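Local coordinates for gala protein type 1, 3 or 4 (PDB 4XA9), which is a leucine-rich-repeat protein of Legionella pneumophila that probably binds small GTPases and stimulates their GTP hydrolysis, at residues Glu153-Leu158 with Ile180-Asn185. Residues are numbered along the deposited sequence; the frame is centred on the assembly and turned at random. Where two conformers were deposited one is given.
Sequences EGVIAL and IELAKN
Asn185 OD1 is gripped by two backbone N-H groups, those of Gln187 and Leu188, and this double acceptor role fixes the amide where the chain leaves helix 176-184. The amide's other end reaches back to the neighbouring helix, ND2 donating to the carbonyl oxygen of Ala159, so one side chain shapes its own turn and ties it to the end of helix 151-159. The bond from CA to CB in Asn185 points toward that earlier helix, and CG, lying opposite the backbone N (chi1 176°), carries the amide away from that nitrogen.

Between Glu153-Leu158 and Ile180-Asn185 themselves no hydrogen bond forms; two apolar meetings join them. On the buried side, Leu182 sets its two methyls against different parts of Val155: CD1 rests on Val155 CB at 3.8 Å, while CD2 lies 3.7 Å from Val155 O. The isobutyl fork thus covers both the base of the valine and its peptide carbonyl. Val174 packs on Val155 and Leu193 on Leu182, carrying the apolar layer into adjoining loops.

Nearer the solvent, the backbones come together at Ile156 and Glu181, whose CA atoms are 5.8 Å apart. The two side chains meet at a slant through their methylenes, Ile156 CG1 approaching Glu181 CG to 3.7 Å and CB to 3.9 Å. A bend in the glutamate chain (chi2 -50°) separates its stem from its head: the aliphatic part covers the isoleucine, while OE2 has, in one of two Lys184 conformers, a long and doubtful salt bridge of 3.6 Å to Lys184 NZ, one turn further along the same helix.

The two helices run in nearly the same direction, are separated in the chain by strand 166-168, and stack side by side on the outer, helical face of a curved leucine-rich-repeat solenoid.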
loop_
_atom_site.group_PDB
_atom_site.type_symbol
_atom_site.label_atom_id
_atom_site.label_comp_id
_atom_site.label_asym_id
_atom_site.label_seq_id
_atom_site.Cartn_x
_atom_site.Cartn_y
_atom_site.Cartn_z
ATOM N N GLU A 153 -11.033 -17.045 -11.022
ATOM C CA GLU A 153 -11.553 -16.838 -12.372
ATOM C C GLU A 153 -10.828 -15.680 -13.061
ATOM O O GLU A 153 -10.460 -15.763 -14.236
ATOM C CB GLU A 153 -13.059 -16.580 -12.320
ATOM C CG GLU A 153 -13.697 -16.322 -13.671
ATOM C CD GLU A 153 -15.208 -16.198 -13.591
ATOM O OE1 GLU A 153 -15.823 -16.901 -12.759
ATOM O OE2 GLU A 153 -15.781 -15.392 -14.354
ATOM N N GLY A 154 -10.602 -14.609 -12.307
ATOM C CA GLY A 154 -9.865 -13.466 -12.804
ATOM C C GLY A 154 -8.453 -13.756 -13.286
ATOM O O GLY A 154 -8.106 -13.418 -14.418
ATOM N N VAL A 155 -7.632 -14.367 -12.434
ATOM C CA VAL A 155 -6.233 -14.600 -12.779
ATOM C C VAL A 155 -6.082 -15.769 -13.753
ATOM O O VAL A 155 -5.077 -15.876 -14.458
ATOM C CB VAL A 155 -5.365 -14.863 -11.524
ATOM C CG1 VAL A 155 -5.339 -13.629 -10.629
ATOM C CG2 VAL A 155 -5.851 -16.081 -10.761
ATOM N N ILE A 156 -7.081 -16.644 -13.795
ATOM C CA ILE A 156 -7.097 -17.704 -14.794
ATOM C C ILE A 156 -7.234 -17.068 -16.178
ATOM O O ILE A 156 -6.543 -17.458 -17.119
ATOM C CB ILE A 156 -8.230 -18.717 -14.528
ATOM C CG1 ILE A 156 -7.860 -19.605 -13.337
ATOM C CG2 ILE A 156 -8.486 -19.581 -15.753
ATOM C CD1 ILE A 156 -8.980 -20.497 -12.856
ATOM N N ALA A 157 -8.101 -16.066 -16.296
ATOM C CA ALA A 157 -8.235 -15.337 -17.554
ATOM C C ALA A 157 -6.925 -14.634 -17.897
ATOM O O ALA A 157 -6.435 -14.737 -19.020
ATOM C CB ALA A 157 -9.378 -14.335 -17.482
ATOM N N LEU A 158 -6.349 -13.942 -16.919
ATOM C CA LEU A 158 -5.084 -13.241 -17.123
ATOM C C LEU A 158 -3.960 -14.187 -17.542
ATOM O O LEU A 158 -3.099 -13.816 -18.340
ATOM C CB LEU A 158 -4.678 -12.486 -15.855
ATOM C CG LEU A 158 -5.550 -11.287 -15.466
ATOM C CD1 LEU A 158 -5.163 -10.778 -14.082
ATOM C CD2 LEU A 158 -5.420 -10.172 -16.499
ATOM N N ILE A 180 -2.115 -22.056 -9.748
ATOM C CA ILE A 180 -1.660 -23.157 -10.588
ATOM C C ILE A 180 -1.752 -22.792 -12.074
ATOM O O ILE A 180 -0.841 -23.092 -12.849
ATOM C CB ILE A 180 -2.453 -24.449 -10.291
ATOM C CG1 ILE A 180 -2.017 -25.014 -8.939
ATOM C CG2 ILE A 180 -2.216 -25.497 -11.378
ATOM C CD1 ILE A 180 -2.887 -26.144 -8.417
ATOM N N GLU A 181 -2.824 -22.114 -12.474
ATOM C CA GLU A 181 -2.956 -21.722 -13.876
ATOM C C GLU A 181 -1.915 -20.665 -14.250
ATOM O O GLU A 181 -1.358 -20.693 -15.347
ATOM C CB GLU A 181 -4.373 -21.221 -14.168
ATOM C CG GLU A 181 -5.432 -22.295 -13.952
ATOM C CD GLU A 181 -5.087 -23.606 -14.649
ATOM O OE1 GLU A 181 -4.779 -23.581 -15.862
ATOM O OE2 GLU A 181 -5.103 -24.657 -13.971
ATOM N N LEU A 182 -1.633 -19.747 -13.332
ATOM C CA LEU A 182 -0.560 -18.783 -13.548
ATOM C C LEU A 182 0.798 -19.485 -13.637
ATOM O O LEU A 182 1.663 -19.085 -14.415
ATOM C CB LEU A 182 -0.544 -17.737 -12.430
ATOM C CG LEU A 182 -1.642 -16.673 -12.509
ATOM C CD1 LEU A 182 -1.666 -15.829 -11.244
ATOM C CD2 LEU A 182 -1.445 -15.790 -13.731
ATOM N N ALA A 183 0.983 -20.530 -12.839
ATOM C CA ALA A 183 2.227 -21.289 -12.867
ATOM C C ALA A 183 2.434 -21.964 -14.220
ATOM O O ALA A 183 3.562 -22.050 -14.710
ATOM C CB ALA A 183 2.241 -22.328 -11.753
ATOM N N LYS A 184 1.341 -22.432 -14.815
ATOM C CA LYS A 184 1.397 -23.118 -16.103
ATOM C C LYS A 184 1.753 -22.168 -17.247
ATOM O O LYS A 184 2.248 -22.604 -18.292
ATOM C CB LYS A 184 0.065 -23.817 -16.394
ATOM C CG LYS A 184 -0.226 -24.999 -15.480
ATOM C CD LYS A 184 -1.557 -25.661 -15.814
ATOM C CE LYS A 184 -1.822 -26.844 -14.893
ATOM N NZ LYS A 184 -3.138 -27.490 -15.164
ATOM N N ASN A 185 1.493 -20.875 -17.044
ATOM C CA ASN A 185 1.832 -19.835 -18.014
ATOM C C ASN A 185 3.314 -19.877 -18.376
ATOM O O ASN A 185 4.163 -20.026 -17.498
ATOM C CB ASN A 185 1.469 -18.454 -17.455
ATOM C CG ASN A 185 1.882 -17.321 -18.369
ATOM O OD1 ASN A 185 3.063 -17.001 -18.476
ATOM N ND2 ASN A 185 0.904 -16.676 -18.996
#